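Local coordinates for protein beta-N-acetylhexosaminidase (Mycobacterium smegmatis, PDB 4YYF) that probably hydrolyses terminal non-reducing N-acetyl-D-hexosamine residues from N-acetyl-beta-D-hexosaminides, as a member of glycosyl hydrolase family 3, at residues A[103-108]-A[140-145]; A[125-130]-A[183-188]; A[208-213]-A[230-235]. The protein carries 1 engineered substitution. All blocks are in the same frame, centred on the assembly; numbering follows the deposited sequence.

Interaction 1: residues A[103-108]-A[140-145]. With ACT (acetate ion), chain E.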
ATOM      1  N   VAL A 103       4.440   3.885   5.895  1.00 14.74           N
ATOM      2  CA  VAL A 103       3.735   4.974   6.553  1.00 16.72           C
ATOM      3  C   VAL A 103       2.817   5.666   5.537  1.00 18.24           C
ATOM      4  O   VAL A 103       3.084   5.628   4.330  1.00 15.20           O
ATOM      5  CB  VAL A 103       4.751   6.003   7.144  1.00 15.62           C
ATOM      6  CG1 VAL A 103       5.535   6.706   6.016  1.00 14.53           C
ATOM      7  CG2 VAL A 103       4.037   7.035   8.033  1.00 14.93           C
ATOM      8  N   ASP A 104       1.732   6.267   6.020  1.00 18.16           N
ATOM      9  CA  ASP A 104       0.937   7.202   5.221  1.00 19.33           C
ATOM     10  C   ASP A 104       1.512   8.615   5.349  1.00 20.04           C
ATOM     11  O   ASP A 104       1.169   9.345   6.272  1.00 18.28           O
ATOM     12  CB  ASP A 104      -0.512   7.254   5.712  1.00 23.89           C
ATOM     13  CG  ASP A 104      -1.384   6.150   5.137  1.00 35.99           C
ATOM     14  OD1 ASP A 104      -0.963   5.471   4.174  1.00 35.38           O
ATOM     15  OD2 ASP A 104      -2.515   5.970   5.648  1.00 42.79           O
ATOM     16  N   GLU A 105       2.370   9.019   4.423  1.00 13.37           N
ATOM     17  CA  GLU A 105       2.937  10.365   4.474  1.00 14.95           C
ATOM     18  C   GLU A 105       2.649  11.099   3.156  1.00 17.64           C
ATOM     19  O   GLU A 105       3.491  11.139   2.252  1.00 16.69           O
ATOM     20  CB  GLU A 105       4.438  10.291   4.794  1.00 15.92           C
ATOM     21  CG  GLU A 105       5.117  11.627   5.007  1.00 19.67           C
ATOM     22  CD  GLU A 105       4.318  12.575   5.881  1.00 21.05           C
ATOM     23  OE1 GLU A 105       3.779  13.563   5.343  1.00 21.66           O
ATOM     24  OE2 GLU A 105       4.239  12.352   7.108  1.00 20.38           O
ATOM     25  N   GLU A 106       1.438  11.654   3.059  1.00 17.79           N
ATOM     26  CA  GLU A 106       0.941  12.311   1.841  1.00 17.90           C
ATOM     27  C   GLU A 106       1.087  13.818   1.926  1.00 22.14           C
ATOM     28  O   GLU A 106       1.212  14.497   0.905  1.00 21.90           O
ATOM     29  CB  GLU A 106      -0.556  12.002   1.646  1.00 16.27           C
ATOM     30  CG  GLU A 106      -0.894  10.515   1.559  1.00 16.37           C
ATOM     31  CD  GLU A 106      -2.388  10.243   1.639  1.00 20.50           C
ATOM     32  OE1 GLU A 106      -3.182  11.141   1.267  1.00 18.50           O
ATOM     33  OE2 GLU A 106      -2.765   9.126   2.080  1.00 19.07           O
ATOM     34  N   GLY A 107       1.027  14.342   3.150  1.00 21.25           N
ATOM     35  CA  GLY A 107       0.979  15.777   3.375  1.00 22.76           C
ATOM     36  C   GLY A 107      -0.441  16.169   3.723  1.00 18.81           C
ATOM     37  O   GLY A 107      -1.362  15.358   3.584  1.00 18.47           O
ATOM     38  N   GLY A 108      -0.638  17.405   4.169  1.00 20.58           N
ATOM     39  CA  GLY A 108      -1.973  17.876   4.496  1.00 19.10           C
ATOM     40  C   GLY A 108      -2.617  17.092   5.629  1.00 22.62           C
ATOM     41  O   GLY A 108      -2.061  17.006   6.734  1.00 20.86           O
ATOM     42  N   LEU A 140      11.148  14.866  -2.929  1.00 15.38           N
ATOM     43  CA  LEU A 140      12.535  14.451  -2.740  1.00 17.17           C
ATOM     44  C   LEU A 140      13.038  14.801  -1.341  1.00 15.26           C
ATOM     45  O   LEU A 140      13.584  13.952  -0.637  1.00 15.13           O
ATOM     46  CB  LEU A 140      13.441  15.108  -3.791  1.00 17.08           C
ATOM     47  CG  LEU A 140      14.936  14.767  -3.672  1.00 18.20           C
ATOM     48  CD1 LEU A 140      15.197  13.254  -3.795  1.00 16.56           C
ATOM     49  CD2 LEU A 140      15.756  15.531  -4.708  1.00 22.34           C
ATOM     50  N   ASP A 141      12.873  16.058  -0.946  1.00 15.59           N
ATOM     51  CA  ASP A 141      13.298  16.502   0.382  1.00 14.73           C
ATOM     52  C   ASP A 141      12.642  15.699   1.491  1.00 18.37           C
ATOM     53  O   ASP A 141      13.303  15.287   2.449  1.00 14.20           O
ATOM     54  CB  ASP A 141      12.993  17.995   0.582  1.00 18.55           C
ATOM     55  CG  ASP A 141      13.935  18.903  -0.206  1.00 29.31           C
ATOM     56  OD1 ASP A 141      14.996  18.428  -0.677  1.00 28.53           O
ATOM     57  OD2 ASP A 141      13.618  20.104  -0.345  1.00 29.19           O
ATOM     58  N   ARG A 142      11.337  15.474   1.373  1.00 12.50           N
ATOM     59  CA  ARG A 142      10.626  14.739   2.415  1.00 15.67           C
ATOM     60  C   ARG A 142      10.946  13.252   2.411  1.00 13.00           C
ATOM     61  O   ARG A 142      11.031  12.631   3.461  1.00 11.76           O
ATOM     62  CB  ARG A 142       9.123  14.994   2.333  1.00 12.27           C
ATOM     63  CG  ARG A 142       8.786  16.432   2.708  1.00 15.69           C
ATOM     64  CD  ARG A 142       7.320  16.748   2.456  1.00 17.70           C
ATOM     65  NE  ARG A 142       6.419  16.175   3.458  1.00 15.95           N
ATOM     66  CZ  ARG A 142       6.276  16.664   4.690  1.00 18.22           C
ATOM     67  NH1 ARG A 142       7.012  17.693   5.088  1.00 17.33           N
ATOM     68  NH2 ARG A 142       5.402  16.118   5.532  1.00 18.23           N
ATOM     69  N   GLY A 143      11.151  12.693   1.229  1.00 14.80           N
ATOM     70  CA  GLY A 143      11.628  11.324   1.111  1.00 12.32           C
ATOM     71  C   GLY A 143      12.946  11.089   1.842  1.00 14.23           C
ATOM     72  O   GLY A 143      13.115  10.077   2.512  1.00 12.96           O
ATOM     73  N   ARG A 144      13.891  12.012   1.701  1.00 11.01           N
ATOM     74  CA  ARG A 144      15.169  11.875   2.389  1.00 14.44           C
ATOM     75  C   ARG A 144      14.956  11.939   3.889  1.00 13.67           C
ATOM     76  O   ARG A 144      15.599  11.209   4.637  1.00 12.71           O
ATOM     77  CB  ARG A 144      16.148  12.960   1.931  1.00 14.08           C
ATOM     78  CG  ARG A 144      16.670  12.733   0.521  1.00 14.35           C
ATOM     79  CD  ARG A 144      17.388  13.945  -0.021  1.00 15.51           C
ATOM     80  NE  ARG A 144      17.915  13.688  -1.366  1.00 16.95           N
ATOM     81  CZ  ARG A 144      18.371  14.621  -2.186  1.00 15.11           C
ATOM     82  NH1 ARG A 144      18.357  15.894  -1.808  1.00 13.80           N
ATOM     83  NH2 ARG A 144      18.832  14.284  -3.392  1.00 14.47           N
ATOM     84  N   LYS A 145      14.044  12.808   4.326  1.00 12.54           N
ATOM     85  CA  LYS A 145      13.741  12.936   5.752  1.00 14.68           C
ATOM     86  C   LYS A 145      13.111  11.656   6.283  1.00 17.62           C
ATOM     87  O   LYS A 145      13.376  11.261   7.415  1.00 15.38           O
ATOM     88  CB  LYS A 145      12.858  14.159   6.033  1.00 10.85           C
ATOM     89  CG  LYS A 145      13.572  15.500   5.884  1.00 12.78           C
ATOM     90  CD  LYS A 145      12.571  16.652   5.945  1.00 14.62           C
ATOM     91  CE  LYS A 145      13.220  18.000   5.691  1.00 18.54           C
ATOM     92  NZ  LYS A 145      12.252  19.137   5.905  1.00 18.76           N
TER
HETATM   93  C   ACT E 402       9.720  19.583   3.196  1.00 35.58           C
HETATM   94  O   ACT E 402      10.810  19.207   3.681  1.00 38.32           O
HETATM   95  OXT ACT E 402       8.747  19.564   3.978  1.00 30.44           O
HETATM   96  CH3 ACT E 402       9.594  20.003   1.762  1.00 28.52           C
HETATM   97  O   HOH W   1       4.490  14.282   2.813  1.00 26.50           O
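E105 and R142 meet in a buried salt bridge that joins a strand of the (β/α)8-type barrel of family 3 glycosyl hydrolases to helix 132-148. The two side chains cross at about a right angle, with the carboxylate plane turned 73° from that of the guanidinium. They therefore do not form the flat, two-pronged pairing often seen between these groups: a single N-H of R142 NH2 is aimed at E105 OE1 (3.0 Å, N-H...O 160°). For the arginine this bond lies in its own plane, whereas the glutamate oxygen is approached from well above the carboxylate. A bend at chi3 (76°) turns the guanidinium so that its edge comes to the strand. Along that edge a water offers a second path in nearly the same plane: it accepts from R142 NE at 2.8 Å and sits 2.7 Å from E105 OE1, to which it probably donates.

The strand here is distorted by a classic beta bulge, in which E106 and G107 both face V110. S111 OG at OE1 and the backbone N of L113 at OE2 help hold the E105 carboxylate turned so that R142 comes at it from above its plane. E106 points away from the helix and pairs instead with K203 and R173.

At the far side of the guanidinium, R142 NH1 bonds OXT of an acetate ion at 2.8 Å, as well as G118 O. The acetate probably came from the crystallisation liquor; its carboxylate carbon lies 3.3 Å from R142 CG, beside the aliphatic arm. One helical turn along, the extended chain of K145 delivers NZ to the other acetate oxygen, O, at 2.7 Å.

Interaction 2: residues A[125-130]-A[183-188]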
ATOM      1  N   GLU A 125      -3.605  21.482  -2.581  1.00 24.77           N
ATOM      2  CA  GLU A 125      -2.990  22.795  -2.436  1.00 23.32           C
ATOM      3  C   GLU A 125      -1.646  22.863  -3.181  1.00 22.32           C
ATOM      4  O   GLU A 125      -1.288  23.892  -3.754  1.00 24.05           O
ATOM      5  CB  GLU A 125      -2.829  23.148  -0.953  1.00 25.77           C
ATOM      6  CG  GLU A 125      -2.403  24.593  -0.676  1.00 43.26           C
ATOM      7  CD  GLU A 125      -3.511  25.632  -0.914  1.00 56.53           C
ATOM      8  OE1 GLU A 125      -4.529  25.321  -1.581  1.00 56.97           O
ATOM      9  OE2 GLU A 125      -3.356  26.781  -0.430  1.00 60.40           O
ATOM     10  N   LEU A 126      -0.907  21.765  -3.187  1.00 19.84           N
ATOM     11  CA  LEU A 126       0.352  21.732  -3.936  1.00 22.08           C
ATOM     12  C   LEU A 126       0.093  21.968  -5.418  1.00 24.92           C
ATOM     13  O   LEU A 126       0.793  22.748  -6.072  1.00 23.23           O
ATOM     14  CB  LEU A 126       1.050  20.395  -3.745  1.00 21.19           C
ATOM     15  CG  LEU A 126       1.684  20.136  -2.378  1.00 22.71           C
ATOM     16  CD1 LEU A 126       2.391  18.780  -2.396  1.00 21.67           C
ATOM     17  CD2 LEU A 126       2.674  21.255  -2.033  1.00 18.53           C
ATOM     18  N   ALA A 127      -0.934  21.314  -5.945  1.00 19.11           N
ATOM     19  CA  ALA A 127      -1.221  21.427  -7.369  1.00 25.82           C
ATOM     20  C   ALA A 127      -1.661  22.848  -7.712  1.00 28.66           C
ATOM     21  O   ALA A 127      -1.467  23.309  -8.836  1.00 26.84           O
ATOM     22  CB  ALA A 127      -2.259  20.410  -7.790  1.00 22.36           C
ATOM     23  N   ARG A 128      -2.228  23.551  -6.737  1.00 24.66           N
ATOM     24  CA  ARG A 128      -2.747  24.894  -6.979  1.00 31.56           C
ATOM     25  C   ARG A 128      -1.692  25.978  -6.855  1.00 27.75           C
ATOM     26  O   ARG A 128      -1.844  27.055  -7.413  1.00 26.88           O
ATOM     27  CB  ARG A 128      -3.893  25.205  -6.015  1.00 37.50           C
ATOM     28  CG  ARG A 128      -5.112  24.354  -6.248  1.00 49.97           C
ATOM     29  CD  ARG A 128      -6.234  24.639  -5.262  1.00 54.05           C
ATOM     30  NE  ARG A 128      -7.492  24.107  -5.780  1.00 55.29           N
ATOM     31  CZ  ARG A 128      -8.622  24.021  -5.088  1.00 54.78           C
ATOM     32  NH1 ARG A 128      -9.711  23.523  -5.663  1.00 55.62           N
ATOM     33  NH2 ARG A 128      -8.661  24.424  -3.825  1.00 51.40           N
ATOM     34  N   THR A 129      -0.634  25.708  -6.103  1.00 24.73           N
ATOM     35  CA  THR A 129       0.303  26.773  -5.734  1.00 22.69           C
ATOM     36  C   THR A 129       1.740  26.517  -6.186  1.00 24.29           C
ATOM     37  O   THR A 129       2.588  27.401  -6.077  1.00 28.36           O
ATOM     38  CB  THR A 129       0.312  27.007  -4.206  1.00 24.68           C
ATOM     39  OG1 THR A 129       0.716  25.803  -3.541  1.00 25.38           O
ATOM     40  CG2 THR A 129      -1.069  27.426  -3.709  1.00 31.00           C
ATOM     41  N   LYS A 130       2.011  25.305  -6.671  1.00 22.62           N
ATOM     42  CA  LYS A 130       3.361  24.892  -7.047  1.00 21.80           C
ATOM     43  C   LYS A 130       3.420  24.347  -8.474  1.00 24.79           C
ATOM     44  O   LYS A 130       2.426  23.851  -9.009  1.00 23.52           O
ATOM     45  CB  LYS A 130       3.870  23.798  -6.101  1.00 24.41           C
ATOM     46  CG  LYS A 130       3.786  24.137  -4.616  1.00 27.90           C
ATOM     47  CD  LYS A 130       4.870  25.122  -4.220  1.00 28.18           C
ATOM     48  CE  LYS A 130       4.647  25.634  -2.800  1.00 35.77           C
ATOM     49  NZ  LYS A 130       5.687  26.625  -2.410  1.00 37.73           N
ATOM     50  N   THR A 183      -1.740  13.039 -13.233  1.00 19.30           N
ATOM     51  CA  THR A 183      -0.575  12.352 -13.794  1.00 20.64           C
ATOM     52  C   THR A 183       0.693  13.184 -13.639  1.00 18.72           C
ATOM     53  O   THR A 183       1.723  12.688 -13.191  1.00 20.72           O
ATOM     54  CB  THR A 183      -0.795  12.015 -15.266  1.00 22.47           C
ATOM     55  OG1 THR A 183      -1.971  11.200 -15.383  1.00 21.67           O
ATOM     56  CG2 THR A 183       0.415  11.273 -15.833  1.00 21.47           C
ATOM     57  N   GLU A 184       0.613  14.461 -13.997  1.00 18.79           N
ATOM     58  CA  GLU A 184       1.767  15.341 -13.867  1.00 19.94           C
ATOM     59  C   GLU A 184       2.228  15.483 -12.421  1.00 20.62           C
ATOM     60  O   GLU A 184       3.401  15.276 -12.119  1.00 17.71           O
ATOM     61  CB  GLU A 184       1.460  16.721 -14.451  1.00 21.35           C
ATOM     62  CG  GLU A 184       2.692  17.577 -14.628  1.00 25.52           C
ATOM     63  CD  GLU A 184       2.362  18.999 -15.028  1.00 35.98           C
ATOM     64  OE1 GLU A 184       1.160  19.348 -15.064  1.00 37.60           O
ATOM     65  OE2 GLU A 184       3.312  19.765 -15.300  1.00 40.23           O
ATOM     66  N   TYR A 185       1.307  15.823 -11.522  1.00 19.46           N
ATOM     67  CA  TYR A 185       1.691  16.135 -10.147  1.00 18.96           C
ATOM     68  C   TYR A 185       1.978  14.905  -9.290  1.00 17.44           C
ATOM     69  O   TYR A 185       3.005  14.851  -8.591  1.00 15.45           O
ATOM     70  CB  TYR A 185       0.661  17.068  -9.490  1.00 19.51           C
ATOM     71  CG  TYR A 185       0.837  18.497  -9.911  1.00 23.71           C
ATOM     72  CD1 TYR A 185       0.350  18.950 -11.133  1.00 23.39           C
ATOM     73  CD2 TYR A 185       1.511  19.398  -9.095  1.00 21.53           C
ATOM     74  CE1 TYR A 185       0.527  20.272 -11.531  1.00 28.19           C
ATOM     75  CE2 TYR A 185       1.697  20.717  -9.482  1.00 22.05           C
ATOM     76  CZ  TYR A 185       1.202  21.144 -10.694  1.00 26.36           C
ATOM     77  OH  TYR A 185       1.388  22.451 -11.060  1.00 27.03           O
ATOM     78  N   ALA A 186       1.105  13.903  -9.335  1.00 15.52           N
ATOM     79  CA  ALA A 186       1.408  12.673  -8.597  1.00 16.54           C
ATOM     80  C   ALA A 186       2.664  12.012  -9.170  1.00 14.02           C
ATOM     81  O   ALA A 186       3.461  11.414  -8.440  1.00 17.26           O
ATOM     82  CB  ALA A 186       0.235  11.705  -8.635  1.00 15.51           C
ATOM     83  N   GLY A 187       2.825  12.096 -10.485  1.00 14.05           N
ATOM     84  CA  GLY A 187       4.016  11.547 -11.119  1.00 15.98           C
ATOM     85  C   GLY A 187       5.279  12.189 -10.570  1.00 15.88           C
ATOM     86  O   GLY A 187       6.280  11.508 -10.296  1.00 18.24           O
ATOM     87  N   ALA A 188       5.224  13.502 -10.392  1.00 15.45           N
ATOM     88  CA  ALA A 188       6.342  14.253  -9.840  1.00 14.76           C
ATOM     89  C   ALA A 188       6.575  13.839  -8.400  1.00 15.78           C
ATOM     90  O   ALA A 188       7.727  13.679  -7.972  1.00 14.94           O
ATOM     91  CB  ALA A 188       6.079  15.772  -9.926  1.00 15.40           C
TER
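Y185 reaches from helix 179-196 of the family 3 barrel domain to the C-terminal end of the short helix 123-129, and its ring carries nearly all of this helix-to-helix contact. A chi1 of -79°, with CG anti to the carbonyl carbon, carries the ring across. The apolar part is a CH-pi interaction: A127 CA lies over one ring face, 4.0 Å from the centroid and 26° off the normal, displaced toward the rim. Beside it the methyl A127 CB packs on Y185 CD2 at 4.1 Å. The ring thus lies against backbone as well as methyl. V135 of helix 132-148 touches Y185 too, so three helices meet around it, and F175 from a loop adds to the packing.

The polar part uses the ring's hydroxyl. K130 is the first residue to leave helical geometry after 123-129, and while its side chain leads away, its carbonyl turns to the tyrosine. L126 O takes bonds from both T129 N and K130 N on one face of its plane, tying down the backbone just before that carbonyl. K130 O lies at the ring edge, in plane; Y185 OH donates to it at 2.7 Å, in the carbonyl plane with a C=O...O angle of 148°.

Interaction 3: residues A[208-213]-A[230-235]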
ATOM      1  N   HIS A 208     -10.680   5.635  -6.081  1.00 20.88           N
ATOM      2  CA  HIS A 208     -11.594   5.923  -4.957  1.00 19.39           C
ATOM      3  C   HIS A 208     -12.181   7.328  -5.099  1.00 20.20           C
ATOM      4  O   HIS A 208     -13.102   7.714  -4.366  1.00 19.79           O
ATOM      5  CB  HIS A 208     -10.830   5.819  -3.623  1.00 21.75           C
ATOM      6  CG  HIS A 208     -11.686   5.536  -2.435  1.00 20.89           C
ATOM      7  ND1 HIS A 208     -12.795   6.305  -2.091  1.00 21.44           N
ATOM      8  CD2 HIS A 208     -11.613   4.579  -1.477  1.00 23.98           C
ATOM      9  CE1 HIS A 208     -13.349   5.826  -1.008  1.00 22.45           C
ATOM     10  NE2 HIS A 208     -12.650   4.767  -0.605  1.00 22.44           N
ATOM     11  N   GLY A 209     -11.650   8.097  -6.048  1.00 19.54           N
ATOM     12  CA  GLY A 209     -11.992   9.506  -6.171  1.00 19.96           C
ATOM     13  C   GLY A 209     -13.467   9.806  -6.391  1.00 21.92           C
ATOM     14  O   GLY A 209     -13.962  10.834  -5.936  1.00 22.23           O
ATOM     15  N   HIS A 210     -14.174   8.925  -7.090  1.00 20.44           N
ATOM     16  CA  HIS A 210     -15.598   9.166  -7.355  1.00 23.53           C
ATOM     17  C   HIS A 210     -16.484   8.114  -6.679  1.00 23.84           C
ATOM     18  O   HIS A 210     -17.626   7.913  -7.081  1.00 26.37           O
ATOM     19  CB  HIS A 210     -15.877   9.209  -8.867  1.00 23.52           C
ATOM     20  CG  HIS A 210     -15.095  10.259  -9.599  1.00 28.72           C
ATOM     21  ND1 HIS A 210     -13.923   9.987 -10.268  1.00 30.62           N
ATOM     22  CD2 HIS A 210     -15.325  11.587  -9.765  1.00 29.56           C
ATOM     23  CE1 HIS A 210     -13.463  11.100 -10.823  1.00 27.86           C
ATOM     24  NE2 HIS A 210     -14.296  12.081 -10.527  1.00 26.84           N
ATOM     25  N   ALA A 211     -15.956   7.442  -5.659  1.00 22.76           N
ATOM     26  CA  ALA A 211     -16.725   6.412  -4.945  1.00 30.88           C
ATOM     27  C   ALA A 211     -17.889   7.028  -4.163  1.00 28.86           C
ATOM     28  O   ALA A 211     -17.874   8.220  -3.863  1.00 26.27           O
ATOM     29  CB  ALA A 211     -15.822   5.618  -4.018  1.00 31.06           C
ATOM     30  N   SER A 212     -18.885   6.210  -3.818  1.00 32.81           N
ATOM     31  CA  SER A 212     -20.131   6.699  -3.213  1.00 28.00           C
ATOM     32  C   SER A 212     -20.045   7.133  -1.744  1.00 30.75           C
ATOM     33  O   SER A 212     -21.012   7.665  -1.194  1.00 27.99           O
ATOM     34  CB  SER A 212     -21.244   5.659  -3.361  1.00 30.55           C
ATOM     35  OG  SER A 212     -20.858   4.419  -2.806  1.00 26.85           O
ATOM     36  N   GLY A 213     -18.907   6.910  -1.099  1.00 31.05           N
ATOM     37  CA  GLY A 213     -18.773   7.258   0.308  1.00 28.67           C
ATOM     38  C   GLY A 213     -17.402   6.898   0.837  1.00 27.82           C
ATOM     39  O   GLY A 213     -16.452   6.776   0.064  1.00 26.67           O
ATOM     40  N   GLY A 230     -11.870   5.956 -18.744  1.00 27.21           N
ATOM     41  CA  GLY A 230     -11.581   7.242 -19.363  1.00 30.03           C
ATOM     42  C   GLY A 230     -11.211   8.357 -18.397  1.00 30.34           C
ATOM     43  O   GLY A 230     -11.015   9.498 -18.808  1.00 30.55           O
ATOM     44  N   ASP A 231     -11.097   8.034 -17.112  1.00 28.18           N
ATOM     45  CA  ASP A 231     -10.936   9.060 -16.083  1.00 29.88           C
ATOM     46  C   ASP A 231     -10.001   8.591 -14.965  1.00 22.56           C
ATOM     47  O   ASP A 231      -8.784   8.848 -14.986  1.00 21.98           O
ATOM     48  CB  ASP A 231     -12.328   9.418 -15.529  1.00 34.76           C
ATOM     49  CG  ASP A 231     -12.339  10.691 -14.704  1.00 41.18           C
ATOM     50  OD1 ASP A 231     -11.280  11.324 -14.542  1.00 42.97           O
ATOM     51  OD2 ASP A 231     -13.430  11.071 -14.232  1.00 42.08           O
ATOM     52  N   ASP A 232     -10.570   7.887 -13.998  1.00 21.55           N
ATOM     53  CA  ASP A 232      -9.826   7.461 -12.816  1.00 19.17           C
ATOM     54  C   ASP A 232      -8.592   6.602 -13.118  1.00 18.61           C
ATOM     55  O   ASP A 232      -7.609   6.643 -12.384  1.00 19.64           O
ATOM     56  CB  ASP A 232     -10.755   6.712 -11.846  1.00 24.76           C
ATOM     57  CG  ASP A 232     -12.047   7.480 -11.553  1.00 26.17           C
ATOM     58  OD1 ASP A 232     -12.792   7.778 -12.516  1.00 26.00           O
ATOM     59  OD2 ASP A 232     -12.315   7.785 -10.364  1.00 26.36           O
ATOM     60  N   LEU A 233      -8.644   5.819 -14.187  1.00 17.83           N
ATOM     61  CA  LEU A 233      -7.557   4.882 -14.474  1.00 17.43           C
ATOM     62  C   LEU A 233      -6.448   5.523 -15.295  1.00 21.35           C
ATOM     63  O   LEU A 233      -5.383   4.937 -15.466  1.00 22.01           O
ATOM     64  CB  LEU A 233      -8.090   3.636 -15.206  1.00 17.91           C
ATOM     65  CG  LEU A 233      -8.791   2.632 -14.292  1.00 16.65           C
ATOM     66  CD1 LEU A 233      -9.552   1.578 -15.084  1.00 17.88           C
ATOM     67  CD2 LEU A 233      -7.785   1.969 -13.352  1.00 19.19           C
ATOM     68  N   VAL A 234      -6.705   6.719 -15.816  1.00 20.57           N
ATOM     69  CA  VAL A 234      -5.735   7.381 -16.696  1.00 26.32           C
ATOM     70  C   VAL A 234      -4.316   7.545 -16.101  1.00 23.31           C
ATOM     71  O   VAL A 234      -3.335   7.229 -16.779  1.00 23.62           O
ATOM     72  CB  VAL A 234      -6.297   8.708 -17.280  1.00 28.50           C
ATOM     73  CG1 VAL A 234      -5.224   9.474 -18.030  1.00 31.96           C
ATOM     74  CG2 VAL A 234      -7.476   8.403 -18.204  1.00 26.26           C
ATOM     75  N   PRO A 235      -4.197   8.019 -14.841  1.00 22.28           N
ATOM     76  CA  PRO A 235      -2.852   8.185 -14.269  1.00 18.74           C
ATOM     77  C   PRO A 235      -2.020   6.893 -14.217  1.00 20.92           C
ATOM     78  O   PRO A 235      -0.805   6.945 -14.420  1.00 20.32           O
ATOM     79  CB  PRO A 235      -3.143   8.691 -12.844  1.00 19.53           C
ATOM     80  CG  PRO A 235      -4.453   9.412 -12.973  1.00 22.32           C
ATOM     81  CD  PRO A 235      -5.238   8.590 -13.958  1.00 22.37           C
TER
HETATM   82  O   HOH W   2     -10.139   8.138  -8.732  1.00 17.31           O
HETATM   83  O   HOH W   3     -13.824   6.369  -8.340  1.00 22.80           O
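D232 OD2 accepts from three donors, one histidine nitrogen and two waters, and so ties the loop 208-213 to the turn that leads into helix 234-239. The direct bond comes from H210 ND1, 2.7 Å long and close to straight at 164°. OD2 lies near the imidazole plane and takes the N-H on its syn side, somewhat out of the carboxylate plane; the two flat groups stand 71° apart. In this His-carboxylate pair, CG of H210 sits beside the backbone N (chi1 -58°), ND1 faces the carboxylate, and the bond helps to fix the turn of the ring.

The waters extend the grip to the main chain. One accepts from G209 N and donates to D232 OD2 at 2.7 Å; the other accepts from H210 N and donates to the same oxygen at 2.9 Å. One carboxylate oxygen thereby serves two consecutive amides in the type I turn from H208 to A211. The neighbouring acid adds a looser approach, D231 OD2 standing 3.4 Å from H210 CE1, with its side chain crossing the histidine at about a right angle.

D231 and D232 open a second type I turn, ending at V234. Loop 208-213, part of the KHFPGHGxxxxDSH signature of family 3 N-acetylhexosaminidases, follows barrel strand 199-205, G209 O being held by T162 OG1, while D231 and V234 rest on P179 at the start of helix 179-196.

In the fold
All three contacts belong to the glycosyl hydrolase family 3 barrel domain, yet they differ with depth. Interaction 1 is buried and joins strand to helix through charge; interactions 2 and 3 are partly buried, one relying on an aromatic ring and a carbonyl, the other on a histidine-carboxylate bond with water bridges. Helix 132-148 connects the first two: it contributes R142 to interaction 1, and its V135 packs on the tyrosine of interaction 2, although their centres are about 14 Å apart. Helix 179-196, which supplies Y185 to interaction 2, also packs on the 230-235 turn of interaction 3, T183 OG1 lying 3.3 Å from P235 CA, and its Y189 touches R142.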